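Local atomic coordinates of ATP-dependent DNA helicase (Mycobacterium smegmatis, PDB entry 5V9X), a protein that probably couples ATP hydrolysis to 3'-to-5' movement along a single DNA strand, unwinding RNA:DNA hybrids as a helicase of the Lhr family. Residues A[99-104]-A[168-173]; A[105-110]-A[142-147]; A[111-116]-A[162-167]. All coordinates share one frame; numbering follows the deposited sequence.

How the contacts relate
All three contacts lie in the first RecA-like domain and reach its parallel sheet. Contacts 1 and 3 are buried and apolar. They use neighbouring strands, 100-103 and 162-165, and pack helices against opposite faces of the sheet: helix 167-174 in contact 1, helix 107-116 in contact 3. Contact 2 shares helix 107-116 with contact 3 and adds the edge strand 140-143. It is only partly buried, and its chemistry is mainly polar: a salt bridge and bonds from the protein to DNA phosphates. The core contacts also reach the DNA. S169 of contact 1 and T166 of contact 3 approach the same phosphate oxygen as hydrogen-bond donors, the T166 bond being modelled very short.

Contact 1: residues A[99-104]-A[168-173]. With nucleotides of chain B.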
loop_
_atom_site.group_PDB
_atom_site.type_symbol
_atom_site.label_atom_id
_atom_site.label_comp_id
_atom_site.label_asym_id
_atom_site.label_seq_id
_atom_site.Cartn_x
_atom_site.Cartn_y
_atom_site.Cartn_z
ATOM N N GLN A 99 -24.473 13.143 9.887
ATOM C CA GLN A 99 -23.898 13.356 11.210
ATOM C C GLN A 99 -22.573 12.637 11.419
ATOM O O GLN A 99 -21.672 13.185 12.062
ATOM C CB GLN A 99 -24.886 12.906 12.291
ATOM C CG GLN A 99 -26.144 13.757 12.380
ATOM C CD GLN A 99 -25.918 15.058 13.123
ATOM O OE1 GLN A 99 -25.474 15.061 14.274
ATOM N NE2 GLN A 99 -26.219 16.175 12.469
ATOM N N VAL A 100 -22.435 11.419 10.903
ATOM C CA VAL A 100 -21.222 10.624 11.045
ATOM C C VAL A 100 -20.666 10.342 9.657
ATOM O O VAL A 100 -21.418 10.011 8.736
ATOM C CB VAL A 100 -21.492 9.308 11.808
ATOM C CG1 VAL A 100 -20.236 8.449 11.867
ATOM C CG2 VAL A 100 -22.007 9.603 13.210
ATOM N N LEU A 101 -19.350 10.480 9.509
ATOM C CA LEU A 101 -18.666 10.216 8.246
ATOM C C LEU A 101 -17.607 9.147 8.482
ATOM O O LEU A 101 -16.607 9.394 9.165
ATOM C CB LEU A 101 -18.042 11.489 7.677
ATOM C CG LEU A 101 -17.307 11.323 6.341
ATOM C CD1 LEU A 101 -18.272 10.928 5.234
ATOM C CD2 LEU A 101 -16.553 12.588 5.973
ATOM N N TYR A 102 -17.827 7.964 7.920
ATOM C CA TYR A 102 -16.861 6.875 7.964
ATOM C C TYR A 102 -16.160 6.785 6.615
ATOM O O TYR A 102 -16.820 6.739 5.572
ATOM C CB TYR A 102 -17.554 5.553 8.305
ATOM C CG TYR A 102 -16.686 4.323 8.140
ATOM C CD1 TYR A 102 -16.532 3.720 6.898
ATOM C CD2 TYR A 102 -16.039 3.752 9.228
ATOM C CE1 TYR A 102 -15.748 2.600 6.739
ATOM C CE2 TYR A 102 -15.254 2.625 9.077
ATOM C CZ TYR A 102 -15.110 2.054 7.827
ATOM O OH TYR A 102 -14.332 0.930 7.656
ATOM N N VAL A 103 -14.829 6.749 6.637
ATOM C CA VAL A 103 -14.019 6.680 5.426
ATOM C C VAL A 103 -13.225 5.382 5.442
ATOM O O VAL A 103 -12.507 5.100 6.409
ATOM C CB VAL A 103 -13.076 7.891 5.300
ATOM C CG1 VAL A 103 -12.237 7.778 4.037
ATOM C CG2 VAL A 103 -13.870 9.188 5.300
ATOM N N SER A 104 -13.349 4.601 4.367
ATOM C CA SER A 104 -12.613 3.361 4.188
ATOM C C SER A 104 -11.775 3.418 2.917
ATOM O O SER A 104 -12.259 3.876 1.877
ATOM C CB SER A 104 -13.560 2.156 4.108
ATOM O OG SER A 104 -12.852 0.982 3.739
ATOM N N GLU A 168 -11.423 9.080 -2.177
ATOM C CA GLU A 168 -11.671 9.616 -3.511
ATOM C C GLU A 168 -13.089 10.161 -3.630
ATOM O O GLU A 168 -13.303 11.256 -4.164
ATOM C CB GLU A 168 -11.421 8.533 -4.566
ATOM C CG GLU A 168 -9.954 8.169 -4.787
ATOM C CD GLU A 168 -9.356 7.359 -3.648
ATOM O OE1 GLU A 168 -10.119 6.882 -2.778
ATOM O OE2 GLU A 168 -8.115 7.199 -3.622
ATOM N N SER A 169 -14.076 9.412 -3.135
ATOM C CA SER A 169 -15.461 9.853 -3.265
ATOM C C SER A 169 -15.768 11.016 -2.331
ATOM O O SER A 169 -16.563 11.898 -2.679
ATOM C CB SER A 169 -16.413 8.689 -3.010
ATOM O OG SER A 169 -16.537 7.879 -4.164
ATOM N N LEU A 170 -15.159 11.037 -1.143
ATOM C CA LEU A 170 -15.278 12.213 -0.285
ATOM C C LEU A 170 -14.779 13.456 -1.005
ATOM O O LEU A 170 -15.366 14.538 -0.880
ATOM C CB LEU A 170 -14.505 12.008 1.018
ATOM C CG LEU A 170 -14.543 13.204 1.975
ATOM C CD1 LEU A 170 -15.976 13.490 2.406
ATOM C CD2 LEU A 170 -13.647 12.979 3.185
ATOM N N PHE A 171 -13.700 13.312 -1.774
ATOM C CA PHE A 171 -13.199 14.412 -2.589
ATOM C C PHE A 171 -14.248 14.874 -3.594
ATOM O O PHE A 171 -14.425 16.079 -3.810
ATOM C CB PHE A 171 -11.919 13.966 -3.294
ATOM C CG PHE A 171 -11.271 15.027 -4.137
ATOM C CD1 PHE A 171 -10.535 16.045 -3.551
ATOM C CD2 PHE A 171 -11.361 14.979 -5.519
ATOM C CE1 PHE A 171 -9.920 17.005 -4.328
ATOM C CE2 PHE A 171 -10.749 15.938 -6.299
ATOM C CZ PHE A 171 -10.027 16.949 -5.703
ATOM N N LEU A 172 -14.967 13.926 -4.204
ATOM C CA LEU A 172 -15.967 14.281 -5.206
ATOM C C LEU A 172 -17.133 15.042 -4.586
ATOM O O LEU A 172 -17.600 16.039 -5.149
ATOM C CB LEU A 172 -16.467 13.022 -5.916
ATOM C CG LEU A 172 -15.387 12.195 -6.619
ATOM C CD1 LEU A 172 -15.978 10.942 -7.252
ATOM C CD2 LEU A 172 -14.668 13.035 -7.657
ATOM N N MET A 173 -17.613 14.590 -3.426
ATOM C CA MET A 173 -18.731 15.271 -2.784
ATOM C C MET A 173 -18.339 16.675 -2.342
ATOM O O MET A 173 -19.146 17.608 -2.426
ATOM C CB MET A 173 -19.229 14.452 -1.598
ATOM C CG MET A 173 -19.686 13.055 -1.968
ATOM S SD MET A 173 -20.399 12.189 -0.566
ATOM C CE MET A 173 -21.796 13.255 -0.203
ATOM P P DC B 10 -14.239 5.032 -5.396
ATOM O OP1 DC B 10 -14.735 6.098 -4.497
ATOM O OP2 DC B 10 -14.970 3.751 -5.506
ATOM O "O5'" DC B 10 -14.120 5.619 -6.873
ATOM C "C5'" DC B 10 -13.647 6.931 -7.077
ATOM C "C4'" DC B 10 -13.562 7.231 -8.557
ATOM O "O4'" DC B 10 -12.402 6.574 -9.119
ATOM C "C3'" DC B 10 -14.764 6.748 -9.377
ATOM O "O3'" DC B 10 -15.322 7.826 -10.087
ATOM C "C2'" DC B 10 -14.175 5.701 -10.327
ATOM C "C1'" DC B 10 -12.727 6.142 -10.413
ATOM N N1 DC B 10 -11.795 5.051 -10.803
ATOM C C2 DC B 10 -10.772 5.318 -11.717
ATOM O O2 DC B 10 -10.660 6.463 -12.173
ATOM N N3 DC B 10 -9.929 4.315 -12.072
ATOM C C4 DC B 10 -10.088 3.095 -11.551
ATOM N N4 DC B 10 -9.237 2.137 -11.930
ATOM C C5 DC B 10 -11.130 2.805 -10.619
ATOM C C6 DC B 10 -11.952 3.802 -10.278
#
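L170 packs on L101 and V103, joining a helix to an inner strand of the RecA-like fold. Strand 100-103 lies inside the parallel sheet. Helix 167-174 follows the adjacent strand 162-165 and covers one face. The stretch from T166 to S169 fits motif Ib of superfamily 2 helicases, which as a rule meets the DNA backbone.

L170 can be followed outward from the helix. Its CB points toward the strand but touches neither side chain. CG sits anti to the backbone N (chi1 179°), which carries the fork straight out from the helix. CG is still short of the strand, and the two methyls make the contact. CD1 rests on L101 CD2 at 3.7 Å. CD2 lies beside the same L101 CD2 at 4.0 Å and reaches V103 CG2 at 4.3 Å. One methyl of L101 therefore faces both tips of the L170 fork. L101 also extends its CG anti to its own N (chi1 -179°), and the two side chains meet through their methyls, crossing at a slant.

The contact is small and wholly apolar. L182 and L209 also touch L170, and L212 touches L101, so helix 200-213 helps to enclose the patch. Y102 points to the other face of the sheet, where its OH bonds D191.

The residue before L170 does different work: S169 lies on the DNA side. E168 is held by a salt bridge to R201, and its CB lies 3.7 Å from C5' of DC10 of chain B. Beside it, S169 OG donates a hydrogen bond to OP1 of the same nucleotide, at 2.6 Å.

Contact 2: residues A[105-110]-A[142-147]. With nucleotides of chain B.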
loop_
_atom_site.group_PDB
_atom_site.type_symbol
_atom_site.label_atom_id
_atom_site.label_comp_id
_atom_site.label_asym_id
_atom_site.label_seq_id
_atom_site.Cartn_x
_atom_site.Cartn_y
_atom_site.Cartn_z
ATOM N N PRO A 105 -10.521 2.958 2.965
ATOM C CA PRO A 105 -9.712 2.923 1.736
ATOM C C PRO A 105 -10.150 1.851 0.753
ATOM O O PRO A 105 -9.785 1.934 -0.427
ATOM C CB PRO A 105 -8.293 2.659 2.254
ATOM C CG PRO A 105 -8.496 1.959 3.561
ATOM C CD PRO A 105 -9.767 2.515 4.150
ATOM N N LEU A 106 -10.919 0.856 1.191
ATOM C CA LEU A 106 -11.380 -0.230 0.337
ATOM C C LEU A 106 -12.900 -0.212 0.238
ATOM O O LEU A 106 -13.594 0.019 1.236
ATOM C CB LEU A 106 -10.910 -1.586 0.872
ATOM C CG LEU A 106 -9.406 -1.857 0.820
ATOM C CD1 LEU A 106 -9.071 -3.134 1.562
ATOM C CD2 LEU A 106 -8.935 -1.940 -0.621
ATOM N N LYS A 107 -13.414 -0.463 -0.969
ATOM C CA LYS A 107 -14.861 -0.496 -1.170
ATOM C C LYS A 107 -15.497 -1.663 -0.424
ATOM O O LYS A 107 -16.538 -1.502 0.226
ATOM C CB LYS A 107 -15.188 -0.580 -2.661
ATOM C CG LYS A 107 -14.850 0.669 -3.448
ATOM C CD LYS A 107 -15.368 0.583 -4.876
ATOM C CE LYS A 107 -14.713 -0.555 -5.641
ATOM N NZ LYS A 107 -15.126 -0.565 -7.072
ATOM N N ALA A 108 -14.890 -2.850 -0.517
ATOM C CA ALA A 108 -15.446 -4.033 0.134
ATOM C C ALA A 108 -15.652 -3.802 1.626
ATOM O O ALA A 108 -16.698 -4.156 2.184
ATOM C CB ALA A 108 -14.533 -5.233 -0.099
ATOM N N LEU A 109 -14.661 -3.201 2.288
ATOM C CA LEU A 109 -14.813 -2.865 3.700
ATOM C C LEU A 109 -15.965 -1.889 3.916
ATOM O O LEU A 109 -16.743 -2.040 4.866
ATOM C CB LEU A 109 -13.509 -2.280 4.244
ATOM C CG LEU A 109 -13.578 -1.684 5.650
ATOM C CD1 LEU A 109 -14.129 -2.702 6.633
ATOM C CD2 LEU A 109 -12.209 -1.193 6.097
ATOM N N ALA A 110 -16.090 -0.885 3.042
ATOM C CA ALA A 110 -17.168 0.090 3.179
ATOM C C ALA A 110 -18.531 -0.588 3.162
ATOM O O ALA A 110 -19.407 -0.262 3.973
ATOM C CB ALA A 110 -17.074 1.134 2.066
ATOM N N VAL A 142 -24.026 4.356 1.666
ATOM C CA VAL A 142 -22.699 4.105 1.112
ATOM C C VAL A 142 -22.584 4.868 -0.197
ATOM O O VAL A 142 -23.423 4.705 -1.094
ATOM C CB VAL A 142 -22.434 2.608 0.891
ATOM C CG1 VAL A 142 -21.104 2.409 0.178
ATOM C CG2 VAL A 142 -22.428 1.879 2.210
ATOM N N ARG A 143 -21.545 5.692 -0.311
ATOM C CA ARG A 143 -21.234 6.408 -1.542
ATOM C C ARG A 143 -19.842 5.992 -1.997
ATOM O O ARG A 143 -18.843 6.355 -1.366
ATOM C CB ARG A 143 -21.319 7.919 -1.342
ATOM C CG ARG A 143 -20.704 8.724 -2.477
ATOM C CD ARG A 143 -21.371 8.439 -3.817
ATOM N NE ARG A 143 -20.632 9.053 -4.914
ATOM C CZ ARG A 143 -20.707 10.341 -5.235
ATOM N NH1 ARG A 143 -21.492 11.155 -4.543
ATOM N NH2 ARG A 143 -19.996 10.818 -6.247
ATOM N N SER A 144 -19.781 5.226 -3.082
ATOM C CA SER A 144 -18.523 4.848 -3.711
ATOM C C SER A 144 -18.706 4.971 -5.218
ATOM O O SER A 144 -19.731 5.460 -5.701
ATOM C CB SER A 144 -18.104 3.432 -3.297
ATOM O OG SER A 144 -18.912 2.460 -3.940
ATOM N N GLY A 145 -17.703 4.516 -5.970
ATOM C CA GLY A 145 -17.811 4.515 -7.418
ATOM C C GLY A 145 -18.895 3.602 -7.949
ATOM O O GLY A 145 -19.367 3.801 -9.073
ATOM N N ASP A 146 -19.309 2.607 -7.165
ATOM C CA ASP A 146 -20.338 1.670 -7.595
ATOM C C ASP A 146 -21.748 2.227 -7.467
ATOM O O ASP A 146 -22.692 1.593 -7.954
ATOM C CB ASP A 146 -20.231 0.370 -6.794
ATOM C CG ASP A 146 -18.928 -0.355 -7.039
ATOM O OD1 ASP A 146 -18.432 -0.320 -8.186
ATOM O OD2 ASP A 146 -18.396 -0.959 -6.085
ATOM N N THR A 147 -21.917 3.378 -6.837
ATOM C CA THR A 147 -23.251 3.930 -6.638
ATOM C C THR A 147 -23.829 4.412 -7.962
ATOM O O THR A 147 -23.234 5.286 -8.606
ATOM C CB THR A 147 -23.210 5.082 -5.643
ATOM O OG1 THR A 147 -22.526 4.664 -4.455
ATOM C CG2 THR A 147 -24.621 5.499 -5.287
ATOM P P DG B 9 -10.751 -0.642 -4.078
ATOM O OP1 DG B 9 -11.666 -0.986 -2.967
ATOM O OP2 DG B 9 -10.715 -1.478 -5.300
ATOM O "O5'" DG B 9 -11.029 0.862 -4.520
ATOM C "C5'" DG B 9 -10.815 1.917 -3.593
ATOM C "C4'" DG B 9 -10.940 3.265 -4.274
ATOM O "O4'" DG B 9 -9.795 3.479 -5.136
ATOM C "C3'" DG B 9 -12.177 3.429 -5.150
ATOM O "O3'" DG B 9 -12.718 4.728 -4.980
ATOM C "C2'" DG B 9 -11.643 3.218 -6.566
ATOM C "C1'" DG B 9 -10.218 3.744 -6.455
ATOM N N9 DG B 9 -9.287 3.087 -7.366
ATOM C C8 DG B 9 -8.988 1.747 -7.414
ATOM N N7 DG B 9 -8.113 1.443 -8.330
ATOM C C5 DG B 9 -7.807 2.657 -8.927
ATOM C C6 DG B 9 -6.916 2.949 -9.983
ATOM O O6 DG B 9 -6.200 2.166 -10.621
ATOM N N1 DG B 9 -6.902 4.308 -10.285
ATOM C C2 DG B 9 -7.654 5.265 -9.642
ATOM N N2 DG B 9 -7.504 6.528 -10.074
ATOM N N3 DG B 9 -8.495 5.002 -8.647
ATOM C C4 DG B 9 -8.520 3.681 -8.345
ATOM P P DC B 10 -14.239 5.032 -5.396
ATOM O OP1 DC B 10 -14.735 6.098 -4.497
ATOM O OP2 DC B 10 -14.970 3.751 -5.506
ATOM O "O5'" DC B 10 -14.120 5.619 -6.873
ATOM C "C5'" DC B 10 -13.647 6.931 -7.077
ATOM C "C4'" DC B 10 -13.562 7.231 -8.557
ATOM O "O4'" DC B 10 -12.402 6.574 -9.119
ATOM C "C3'" DC B 10 -14.764 6.748 -9.377
ATOM O "O3'" DC B 10 -15.322 7.826 -10.087
ATOM C "C2'" DC B 10 -14.175 5.701 -10.327
ATOM C "C1'" DC B 10 -12.727 6.142 -10.413
ATOM N N1 DC B 10 -11.795 5.051 -10.803
ATOM C C2 DC B 10 -10.772 5.318 -11.717
ATOM O O2 DC B 10 -10.660 6.463 -12.173
ATOM N N3 DC B 10 -9.929 4.315 -12.072
ATOM C C4 DC B 10 -10.088 3.095 -11.551
ATOM N N4 DC B 10 -9.237 2.137 -11.930
ATOM C C5 DC B 10 -11.130 2.805 -10.619
ATOM C C6 DC B 10 -11.952 3.802 -10.278
ATOM P P DG B 12 -19.939 12.890 -8.931
ATOM O OP1 DG B 12 -19.629 12.970 -7.487
ATOM O OP2 DG B 12 -20.882 11.865 -9.434
ATOM O "O5'" DG B 12 -20.460 14.318 -9.391
ATOM C "C5'" DG B 12 -19.564 15.407 -9.404
ATOM C "C4'" DG B 12 -20.042 16.469 -10.363
ATOM O "O4'" DG B 12 -20.062 15.927 -11.703
ATOM C "C3'" DG B 12 -21.448 16.992 -10.077
ATOM O "O3'" DG B 12 -21.410 18.397 -9.954
ATOM C "C2'" DG B 12 -22.282 16.541 -11.283
ATOM C "C1'" DG B 12 -21.235 16.323 -12.364
ATOM N N9 DG B 12 -21.590 15.269 -13.306
ATOM C C8 DG B 12 -22.182 14.064 -13.011
ATOM N N7 DG B 12 -22.375 13.310 -14.058
ATOM C C5 DG B 12 -21.875 14.061 -15.114
ATOM C C6 DG B 12 -21.809 13.759 -16.496
ATOM O O6 DG B 12 -22.195 12.736 -17.077
ATOM N N1 DG B 12 -21.228 14.797 -17.223
ATOM C C2 DG B 12 -20.767 15.975 -16.682
ATOM N N2 DG B 12 -20.237 16.857 -17.543
ATOM N N3 DG B 12 -20.822 16.269 -15.388
ATOM C C4 DG B 12 -21.386 15.269 -14.668
#
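This is part of the DNA-backbone binding surface of the first RecA-like domain: K107, in a sequence fitting helicase motif Ia, meets D146 in the turn after strand 140-143. The lysine chain bends at chi3 (-63°) and crosses the aspartate at about a right angle. K107 NZ forms a salt bridge with D146 OD2 at 3.4 Å, and its hydrogen bonds to OD1 and OD2 are both weak. Further along the helix, A110 O lies 4.1 Å from V142 CG2.

Two phosphates are held by backbone N-H groups. K107 N, in the first turn of its helix, gives a nearly straight bond to OP1 of DG9 of chain B (2.7 Å, 175°). G145 N bonds OP2 of DC10 of chain B at 2.9 Å. K107 CD lies 3.3 Å from that same OP2, so the aliphatic part of the lysine runs between the two phosphates while its amine turns to D146.

The turn from S144 to T147 is type I. It is braced by an ST turn, in which S144 OG accepts from D146 N, and by S144 N bonding T147 OG1. Just before the turn, R143 NH2 hydrogen-bonds OP1 of DG12 of chain B at the guanidinium edge, in its plane; the modelled 2.5 Å is shorter than can be trusted.

Contact 3: residues A[111-116]-A[162-167]; sequences VDVERN and VLITTP. With nucleotides of chain B.
I164 sets CG1 anti to its carbonyl carbon (chi1 -62°) and then runs extended (chi2 171°), which carries CD1 from the strand up to V113 and E114. V113 places CG1 anti to its backbone N (chi1 173°), and this methyl meets I164 CD1 at 3.9 Å, with the two side chains crossing at a slant. The same CD1 reaches the helix backbone, 3.7 Å from E114 N, and lies 3.8 Å from E114 CB. I164 CD1 makes all the close approaches here, lying between the V113 side chain and the main chain of E114.

Beyond the strand, T166 occupies the N-cap of the following helix. Its OG1 accepts from S169 N and donates to OP1 of DC10 of chain B. That second bond is modelled very short, and its length is doubtful at this resolution.

The contact seats helix 107-116 on the parallel sheet of the first RecA-like domain. I164 also touches Y102 of strand 100-103 and V140 and V142 of strand 140-143, the two strands that flank strand 162-165. On its far side the helix meets helix 361-372, in the region of the helicase C-terminal domain, where D112 makes a salt bridge with K372 and V111 touches E368.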
loop_
_atom_site.group_PDB
_atom_site.type_symbol
_atom_site.label_atom_id
_atom_site.label_comp_id
_atom_site.label_asym_id
_atom_site.label_seq_id
_atom_site.Cartn_x
_atom_site.Cartn_y
_atom_site.Cartn_z
ATOM N N VAL A 111 -18.725 -1.542 2.250
ATOM C CA VAL A 111 -19.990 -2.266 2.184
ATOM C C VAL A 111 -20.141 -3.195 3.383
ATOM O O VAL A 111 -21.241 -3.361 3.924
ATOM C CB VAL A 111 -20.090 -3.026 0.849
ATOM C CG1 VAL A 111 -21.246 -4.009 0.867
ATOM C CG2 VAL A 111 -20.242 -2.045 -0.305
ATOM N N ASP A 112 -19.041 -3.806 3.830
ATOM C CA ASP A 112 -19.124 -4.702 4.978
ATOM C C ASP A 112 -19.460 -3.945 6.257
ATOM O O ASP A 112 -20.159 -4.481 7.126
ATOM C CB ASP A 112 -17.817 -5.477 5.143
ATOM C CG ASP A 112 -17.983 -6.717 5.997
ATOM O OD1 ASP A 112 -18.850 -7.554 5.666
ATOM O OD2 ASP A 112 -17.245 -6.861 6.995
ATOM N N VAL A 113 -18.981 -2.706 6.393
ATOM C CA VAL A 113 -19.341 -1.902 7.556
ATOM C C VAL A 113 -20.828 -1.571 7.533
ATOM O O VAL A 113 -21.497 -1.596 8.574
ATOM C CB VAL A 113 -18.477 -0.629 7.621
ATOM C CG1 VAL A 113 -18.966 0.288 8.726
ATOM C CG2 VAL A 113 -17.024 -0.987 7.851
ATOM N N GLU A 114 -21.370 -1.258 6.351
ATOM C CA GLU A 114 -22.794 -0.950 6.258
ATOM C C GLU A 114 -23.640 -2.128 6.711
ATOM O O GLU A 114 -24.622 -1.956 7.442
ATOM C CB GLU A 114 -23.169 -0.555 4.831
ATOM C CG GLU A 114 -24.664 -0.317 4.662
ATOM C CD GLU A 114 -25.078 -0.052 3.230
ATOM O OE1 GLU A 114 -24.411 -0.565 2.307
ATOM O OE2 GLU A 114 -26.077 0.672 3.029
ATOM N N ARG A 115 -23.269 -3.338 6.288
ATOM C CA ARG A 115 -24.027 -4.521 6.675
ATOM C C ARG A 115 -23.889 -4.803 8.166
ATOM O O ARG A 115 -24.867 -5.175 8.824
ATOM C CB ARG A 115 -23.564 -5.721 5.852
ATOM C CG ARG A 115 -24.284 -7.007 6.180
ATOM C CD ARG A 115 -24.043 -8.053 5.114
ATOM N NE ARG A 115 -24.837 -9.252 5.363
ATOM C CZ ARG A 115 -24.936 -10.274 4.521
ATOM N NH1 ARG A 115 -24.289 -10.254 3.363
ATOM N NH2 ARG A 115 -25.685 -11.319 4.840
ATOM N N ASN A 116 -22.688 -4.621 8.718
ATOM C CA ASN A 116 -22.448 -4.927 10.123
ATOM C C ASN A 116 -23.022 -3.883 11.071
ATOM O O ASN A 116 -23.198 -4.178 12.258
ATOM C CB ASN A 116 -20.950 -5.084 10.381
ATOM C CG ASN A 116 -20.453 -6.481 10.070
ATOM O OD1 ASN A 116 -20.214 -6.825 8.914
ATOM N ND2 ASN A 116 -20.298 -7.298 11.108
ATOM N N VAL A 162 -25.436 8.331 8.772
ATOM C CA VAL A 162 -24.095 7.759 8.726
ATOM C C VAL A 162 -23.723 7.593 7.260
ATOM O O VAL A 162 -24.291 6.747 6.559
ATOM C CB VAL A 162 -24.016 6.419 9.468
ATOM C CG1 VAL A 162 -22.615 5.832 9.352
ATOM C CG2 VAL A 162 -24.419 6.588 10.925
ATOM N N LEU A 163 -22.771 8.391 6.791
ATOM C CA LEU A 163 -22.273 8.288 5.426
ATOM C C LEU A 163 -20.988 7.472 5.420
ATOM O O LEU A 163 -20.023 7.816 6.110
ATOM C CB LEU A 163 -22.028 9.666 4.810
ATOM C CG LEU A 163 -21.603 9.609 3.342
ATOM C CD1 LEU A 163 -22.723 9.029 2.487
ATOM C CD2 LEU A 163 -21.186 10.980 2.834
ATOM N N ILE A 164 -20.985 6.391 4.647
ATOM C CA ILE A 164 -19.812 5.549 4.440
ATOM C C ILE A 164 -19.301 5.815 3.033
ATOM O O ILE A 164 -20.082 5.803 2.075
ATOM C CB ILE A 164 -20.154 4.061 4.633
ATOM C CG1 ILE A 164 -20.631 3.799 6.064
ATOM C CG2 ILE A 164 -18.961 3.193 4.291
ATOM C CD1 ILE A 164 -21.182 2.405 6.274
ATOM N N THR A 165 -18.001 6.063 2.901
ATOM C CA THR A 165 -17.451 6.447 1.606
ATOM C C THR A 165 -15.952 6.162 1.590
ATOM O O THR A 165 -15.392 5.604 2.537
ATOM C CB THR A 165 -17.748 7.920 1.306
ATOM O OG1 THR A 165 -17.222 8.261 0.018
ATOM C CG2 THR A 165 -17.118 8.824 2.361
ATOM N N THR A 166 -15.310 6.552 0.497
ATOM C CA THR A 166 -13.878 6.442 0.275
ATOM C C THR A 166 -13.234 7.825 0.274
ATOM O O THR A 166 -13.927 8.846 0.195
ATOM C CB THR A 166 -13.602 5.738 -1.062
ATOM O OG1 THR A 166 -14.168 6.501 -2.134
ATOM C CG2 THR A 166 -14.194 4.336 -1.063
ATOM N N PRO A 167 -11.902 7.900 0.377
ATOM C CA PRO A 167 -11.253 9.215 0.251
ATOM C C PRO A 167 -11.497 9.861 -1.099
ATOM O O PRO A 167 -11.765 11.067 -1.169
ATOM C CB PRO A 167 -9.768 8.896 0.473
ATOM C CG PRO A 167 -9.763 7.627 1.251
ATOM C CD PRO A 167 -10.937 6.848 0.747
ATOM P P DC B 10 -14.239 5.032 -5.396
ATOM O OP1 DC B 10 -14.735 6.098 -4.497
ATOM O OP2 DC B 10 -14.970 3.751 -5.506
ATOM O "O5'" DC B 10 -14.120 5.619 -6.873
ATOM C "C5'" DC B 10 -13.647 6.931 -7.077
ATOM C "C4'" DC B 10 -13.562 7.231 -8.557
ATOM O "O4'" DC B 10 -12.402 6.574 -9.119
ATOM C "C3'" DC B 10 -14.764 6.748 -9.377
ATOM O "O3'" DC B 10 -15.322 7.826 -10.087
ATOM C "C2'" DC B 10 -14.175 5.701 -10.327
ATOM C "C1'" DC B 10 -12.727 6.142 -10.413
ATOM N N1 DC B 10 -11.795 5.051 -10.803
ATOM C C2 DC B 10 -10.772 5.318 -11.717
ATOM O O2 DC B 10 -10.660 6.463 -12.173
ATOM N N3 DC B 10 -9.929 4.315 -12.072
ATOM C C4 DC B 10 -10.088 3.095 -11.551
ATOM N N4 DC B 10 -9.237 2.137 -11.930
ATOM C C5 DC B 10 -11.130 2.805 -10.619
ATOM C C6 DC B 10 -11.952 3.802 -10.278
#